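Local coordinates for pectinesterase A (Erwinia chrysanthemi, PDB 2NTP), which hydrolyses the methyl esters of galacturonate residues in pectin, releasing methanol in the first step of plant tissue maceration and soft rot, at residues D232-P235 with A236-G240; T270-D273 with N274-G278; K332-D336 with W337-L341. All coordinates share one frame; numbering follows the deposited sequence.

In the fold
Interactions 1 and 2 are neighbours, with centres about 9 Å apart. Each turn runs into a strand of the same four-stranded parallel sheet, 239-242 for the first and 276-278 for the second. Backbone atoms of Lys237 and Tyr239 meet those of Asn274 and His275. Interaction 2 is buried and combines a carboxylate-to-backbone bond and a salt bridge to Arg229 with ring and aliphatic packing. Interaction 1 is half buried: a serine hydroxyl closes its turn, and Ala236 and Lys237 on its outer side are exposed. Interaction 3 sits about 34 and 28 Å away, centre to centre. It is a surface contact at a helix end, with apolar packing, bound waters and a salt bridge to Arg162.

Interaction 1. Residues D232-P235 with A236-G240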
# COMPACT_ATOMS: atom_id res chain seq x y z
N ASP A 232 -21.22 -5.60 5.51
CA ASP A 232 -21.93 -5.27 6.74
C ASP A 232 -21.46 -6.08 7.96
O ASP A 232 -21.77 -5.72 9.10
CB ASP A 232 -23.44 -5.44 6.54
CG ASP A 232 -24.02 -4.40 5.58
OD1 ASP A 232 -23.38 -3.35 5.36
OD2 ASP A 232 -25.13 -4.64 5.05
N SER A 233 -20.70 -7.15 7.71
CA SER A 233 -20.17 -7.97 8.79
C SER A 233 -18.93 -7.36 9.45
O SER A 233 -18.52 -7.79 10.53
CB SER A 233 -19.87 -9.39 8.29
OG SER A 233 -21.07 -10.02 7.87
N VAL A 234 -18.35 -6.35 8.80
CA VAL A 234 -17.27 -5.57 9.42
C VAL A 234 -17.90 -4.71 10.53
O VAL A 234 -18.69 -3.80 10.25
CB VAL A 234 -16.53 -4.68 8.39
CG1 VAL A 234 -15.45 -3.85 9.08
CG2 VAL A 234 -15.92 -5.53 7.28
N PRO A 235 -17.56 -5.01 11.81
CA PRO A 235 -18.22 -4.36 12.93
C PRO A 235 -17.98 -2.85 13.03
O PRO A 235 -16.97 -2.34 12.53
CB PRO A 235 -17.62 -5.07 14.16
CG PRO A 235 -17.08 -6.37 13.62
CD PRO A 235 -16.56 -5.99 12.26
N ALA A 236 -18.90 -2.16 13.68
CA ALA A 236 -18.67 -0.76 14.03
C ALA A 236 -17.47 -0.69 14.96
O ALA A 236 -17.25 -1.58 15.79
CB ALA A 236 -19.90 -0.17 14.69
N LYS A 237 -16.67 0.37 14.80
CA LYS A 237 -15.52 0.65 15.68
C LYS A 237 -14.51 -0.50 15.75
O LYS A 237 -14.00 -0.83 16.82
CB LYS A 237 -15.99 1.08 17.07
CG LYS A 237 -16.83 2.34 17.05
CD LYS A 237 -17.12 2.87 18.44
CE LYS A 237 -18.04 4.08 18.39
NZ LYS A 237 -17.43 5.25 17.68
N SER A 238 -14.22 -1.09 14.59
CA SER A 238 -13.31 -2.23 14.47
C SER A 238 -11.98 -1.88 13.80
O SER A 238 -11.03 -2.66 13.87
CB SER A 238 -13.97 -3.38 13.70
OG SER A 238 -14.34 -2.97 12.40
N TYR A 239 -11.92 -0.70 13.17
CA TYR A 239 -10.74 -0.28 12.40
C TYR A 239 -10.15 1.05 12.85
O TYR A 239 -10.86 2.03 13.07
CB TYR A 239 -11.08 -0.20 10.91
CG TYR A 239 -10.80 -1.48 10.17
CD1 TYR A 239 -11.72 -2.54 10.18
CD2 TYR A 239 -9.60 -1.66 9.48
CE1 TYR A 239 -11.46 -3.72 9.50
CE2 TYR A 239 -9.33 -2.84 8.81
CZ TYR A 239 -10.26 -3.87 8.83
OH TYR A 239 -9.98 -5.03 8.16
N GLY A 240 -8.82 1.08 12.99
CA GLY A 240 -8.12 2.32 13.26
C GLY A 240 -7.73 3.01 11.97
O GLY A 240 -7.44 2.36 10.95
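Ser238 OG donates a hydrogen bond to Pro235 O at 2.7 Å, and this bond ties the two ends of the turn together. The hydroxyl comes in tilted 28° from the carbonyl plane. A chi1 of 59° sets OG between the backbone N and the carbonyl carbon of Ser238, and from there it reaches back across the turn. The same oxygen lies close to apolar groups. Val234 CG1 is 3.6 Å from Ser238 OG, and the proline ring meets it through Pro235 CD at 3.8 Å.

Val234 forms the inner wall of this packed side. Its CG1 branch lies anti to the backbone N (chi1 178°) and extends to the Tyr239 ring, with Val234 CG1 4.0 Å from Tyr239 CE1. The two side chains cross at about a right angle. The phenol end of Tyr239 is fixed separately, by a hydrogen bond from OH to Arg193 O.

The backbone from Pro235 to Ser238 is a type II beta turn. It leads from the loop after strand 226-229 into strand 239-242 of the right-handed parallel beta-helix, the fold of pectin methylesterases. Tyr239 already belongs to that strand, and its side chain is about 4 Å from that of Arg195, a substrate-binding residue.

The outer side of the turn is looser. Ala236 and Lys237 occupy its two central positions and are exposed. Ala236 CB points away, touching the preceding segment only at the backbone, 3.7 Å from Pro235 C. Lys237 also turns its side chain outward, and that chain packs on Tyr277 of strand 276-278, the neighbour of strand 239-242 in the sheet.

Interaction 2. Residues T270-D273 with N274-G278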
# COMPACT_ATOMS: atom_id res chain seq x y z
N THR A 270 -12.56 13.39 3.42
CA THR A 270 -12.71 11.96 3.19
C THR A 270 -13.89 11.39 3.97
O THR A 270 -14.07 11.70 5.14
CB THR A 270 -11.38 11.23 3.50
OG1 THR A 270 -10.44 11.54 2.46
CG2 THR A 270 -11.55 9.71 3.55
N SER A 271 -14.70 10.57 3.30
CA SER A 271 -15.83 9.91 3.97
C SER A 271 -15.35 8.70 4.75
O SER A 271 -14.40 8.03 4.35
CB SER A 271 -16.92 9.51 2.98
OG SER A 271 -16.49 8.50 2.10
N MET A 272 -16.00 8.43 5.87
CA MET A 272 -15.64 7.30 6.72
C MET A 272 -16.90 6.65 7.25
O MET A 272 -17.74 7.33 7.85
CB MET A 272 -14.79 7.77 7.90
CG MET A 272 -13.48 8.41 7.53
SD MET A 272 -12.66 9.16 8.93
CE MET A 272 -11.19 9.77 8.12
N ASP A 273 -17.04 5.35 7.03
CA ASP A 273 -18.13 4.60 7.65
C ASP A 273 -17.82 4.32 9.12
O ASP A 273 -16.70 4.58 9.59
CB ASP A 273 -18.41 3.30 6.89
CG ASP A 273 -19.86 2.83 7.05
OD1 ASP A 273 -20.63 3.42 7.86
OD2 ASP A 273 -20.24 1.86 6.35
N ASN A 274 -18.80 3.80 9.85
CA ASN A 274 -18.68 3.68 11.30
C ASN A 274 -17.82 2.52 11.79
O ASN A 274 -17.73 2.30 13.00
CB ASN A 274 -20.07 3.67 11.98
CG ASN A 274 -20.79 2.35 11.85
OD1 ASN A 274 -20.30 1.40 11.24
ND2 ASN A 274 -21.98 2.27 12.44
N HIS A 275 -17.17 1.80 10.88
CA HIS A 275 -16.17 0.80 11.29
C HIS A 275 -14.93 1.49 11.90
O HIS A 275 -14.18 0.87 12.66
CB HIS A 275 -15.79 -0.14 10.12
CG HIS A 275 -15.14 0.55 8.96
ND1 HIS A 275 -15.78 1.48 8.17
CD2 HIS A 275 -13.90 0.40 8.43
CE1 HIS A 275 -14.96 1.89 7.22
NE2 HIS A 275 -13.81 1.25 7.36
N ILE A 276 -14.76 2.77 11.60
CA ILE A 276 -13.65 3.57 12.11
C ILE A 276 -13.89 4.03 13.55
O ILE A 276 -14.94 4.62 13.85
CB ILE A 276 -13.39 4.82 11.21
CG1 ILE A 276 -12.99 4.41 9.78
CG2 ILE A 276 -12.35 5.75 11.84
CD1 ILE A 276 -11.74 3.51 9.68
N TYR A 277 -12.93 3.76 14.44
CA TYR A 277 -13.01 4.22 15.83
C TYR A 277 -12.09 5.41 16.14
O TYR A 277 -12.27 6.10 17.15
CB TYR A 277 -12.76 3.08 16.83
CG TYR A 277 -11.41 2.40 16.72
CD1 TYR A 277 -10.26 3.00 17.23
CD2 TYR A 277 -11.29 1.15 16.12
CE1 TYR A 277 -9.01 2.37 17.13
CE2 TYR A 277 -10.05 0.51 16.02
CZ TYR A 277 -8.92 1.13 16.52
OH TYR A 277 -7.70 0.50 16.41
N GLY A 278 -11.10 5.64 15.28
CA GLY A 278 -10.09 6.68 15.50
C GLY A 278 -8.68 6.15 15.27
O GLY A 278 -8.48 5.28 14.43
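Asp273 accepts a hydrogen bond from the backbone of the next residue, with Asn274 N 2.7 Å from Asp273 OD1. Asp273 also opens a type I beta turn that ends at Ile276. The turn links strand 271-272 to the weakly bonded strand 276-278, so the chain passes here from one parallel sheet of the beta-helix to another.

In the bond to OD1 the donor lies above the carboxylate plane, 39° out of it. With CG of Asp273 anti to the backbone N (chi1 -153°), the carboxylate lies beside the carbonyl carbon, close to the amide that follows. The other oxygen, OD2, forms a salt bridge with Arg229 NE. The two carboxylate oxygens are therefore divided between a backbone amide and a guanidinium group.

Asn274 runs alongside Asp273 and points the same way, its amide plane 21° from the carboxylate plane. Its OD1 accepts a hydrogen bond from Arg229 NH2. One arginine thus holds both side chains and would probably offset the negative charge of Asp273.

The turn's own backbone bond is weak, with Ile276 N 3.3 Å from Asp273 O. The carbonyls of Asn274 and His275 probably accept hydrogen bonds as well. Their donors are Lys237 N, in the turn before strand 239-242, and Tyr239 N, at the start of that strand.

Side-chain packing surrounds these bonds. Met272 CB lies 4.3 Å from Ile276 CG1, and that same Ile276 CG1 sits over the centre of one face of the His275 ring, 4.0 Å above its plane. At the ring's edge, in plane, Asp273 CB comes within 3.4 Å of His275 ND1.

Interaction 3. Residues K332-D336 with W337-L341; sequences KVLGD and WTPTL
Leu334 packs against both Trp337 and Pro339, and these apolar contacts hold the chain close as it leaves helix 330-334. Leu334 CD2 makes the closest approach to the indole, 3.9 Å from Trp337 CZ3. The other methyl, Leu334 CD1, touches the indole too and also meets the proline ring, 3.6 Å from Pro339 CG. Pro339 CG in turn covers one face of the tryptophan, offset toward the rim, so the three side chains form one cluster. A chi1 of 175° places the Trp337 indole opposite its own backbone N, where its six-membered ring meets the leucine methyls. Phe164 of strand 162-166 touches all three side chains, and Tyr143 of strand 142-145 touches Trp337 and Pro339. The tail is thus laid across the parallel strands of the beta-helix.

Among backbone bonds, Trp337 N donates to Leu334 O at 3.3 Å and closes a type II' beta turn. Gly335, with a positive phi of 62°, is where the chain departs from helical geometry.

Water makes further links. Water 1 lies 2.6 Å from Gly335 O and 3.0 Å from Trp337 O and bridges the two carbonyls. Water 3 donates to Asp336 O and is hydrogen-bonded to Thr338 OG1, 2.7 Å away.

Asp336 adds a salt bridge: its OD1 pairs with Arg162 NH2. That same nitrogen donates to Leu334 O, which also accepts from Trp337 N. One guanidinium group therefore grips both the carboxylate and the Leu334 carbonyl at the turn. Its positive charge would probably offset that of the carboxylate and polarise the carbonyl.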
# COMPACT_ATOMS: atom_id res chain seq x y z
N LYS A 332 1.87 21.00 -3.08
CA LYS A 332 2.76 21.04 -1.92
C LYS A 332 3.30 19.66 -1.57
O LYS A 332 4.48 19.50 -1.25
CB LYS A 332 2.07 21.67 -0.72
CG LYS A 332 1.79 23.15 -0.90
CD LYS A 332 1.93 23.90 0.41
CE LYS A 332 1.89 25.40 0.17
NZ LYS A 332 2.67 26.13 1.21
N VAL A 333 2.42 18.65 -1.62
CA VAL A 333 2.80 17.29 -1.24
C VAL A 333 3.79 16.67 -2.23
O VAL A 333 4.76 16.02 -1.83
CB VAL A 333 1.55 16.38 -1.05
CG1 VAL A 333 1.96 14.95 -0.71
CG2 VAL A 333 0.66 16.95 0.05
N LEU A 334 3.56 16.90 -3.52
CA LEU A 334 4.40 16.28 -4.56
C LEU A 334 5.53 17.17 -5.08
O LEU A 334 6.39 16.72 -5.84
CB LEU A 334 3.53 15.77 -5.72
CG LEU A 334 2.48 14.70 -5.38
CD1 LEU A 334 1.74 14.31 -6.64
CD2 LEU A 334 3.09 13.46 -4.71
N GLY A 335 5.53 18.43 -4.66
CA GLY A 335 6.58 19.37 -5.04
C GLY A 335 6.65 19.61 -6.54
O GLY A 335 5.63 19.91 -7.17
N ASP A 336 7.85 19.46 -7.10
CA ASP A 336 8.07 19.76 -8.52
C ASP A 336 7.60 18.66 -9.49
O ASP A 336 7.83 18.76 -10.70
CB ASP A 336 9.53 20.18 -8.79
CG ASP A 336 10.54 19.04 -8.58
OD1 ASP A 336 10.16 17.88 -8.32
OD2 ASP A 336 11.76 19.33 -8.68
N TRP A 337 6.96 17.63 -8.95
CA TRP A 337 6.50 16.52 -9.78
C TRP A 337 5.01 16.62 -10.09
O TRP A 337 4.17 16.65 -9.18
CB TRP A 337 6.82 15.17 -9.12
CG TRP A 337 6.26 13.98 -9.86
CD1 TRP A 337 6.37 13.72 -11.20
CD2 TRP A 337 5.52 12.89 -9.30
NE1 TRP A 337 5.73 12.54 -11.50
CE2 TRP A 337 5.21 12.01 -10.36
CE3 TRP A 337 5.10 12.56 -8.00
CZ2 TRP A 337 4.48 10.83 -10.16
CZ3 TRP A 337 4.38 11.39 -7.80
CH2 TRP A 337 4.08 10.54 -8.88
N THR A 338 4.70 16.65 -11.38
CA THR A 338 3.32 16.56 -11.85
C THR A 338 3.12 15.18 -12.49
O THR A 338 3.66 14.92 -13.57
CB THR A 338 2.98 17.66 -12.87
OG1 THR A 338 3.22 18.95 -12.28
CG2 THR A 338 1.52 17.57 -13.30
N PRO A 339 2.39 14.29 -11.80
CA PRO A 339 2.14 12.96 -12.35
C PRO A 339 1.43 13.04 -13.69
O PRO A 339 0.39 13.69 -13.81
CB PRO A 339 1.22 12.31 -11.30
CG PRO A 339 1.52 13.05 -10.03
CD PRO A 339 1.77 14.46 -10.47
N THR A 340 2.02 12.41 -14.71
CA THR A 340 1.40 12.34 -16.03
C THR A 340 1.51 10.93 -16.60
O THR A 340 2.47 10.20 -16.32
CB THR A 340 2.02 13.34 -17.04
OG1 THR A 340 3.40 13.01 -17.25
CG2 THR A 340 1.91 14.77 -16.54
N LEU A 341 0.52 10.57 -17.41
CA LEU A 341 0.53 9.30 -18.12
C LEU A 341 1.03 9.52 -19.54
O LEU A 341 0.91 10.63 -20.06
CB LEU A 341 -0.88 8.70 -18.13
CG LEU A 341 -1.52 8.32 -16.79
CD1 LEU A 341 -2.97 7.95 -17.00
CD2 LEU A 341 -0.76 7.20 -16.09
O HOH W 1 3.27 18.87 -7.39
O HOH W 2 6.86 17.01 -13.47
O HOH W 3 5.81 19.83 -12.41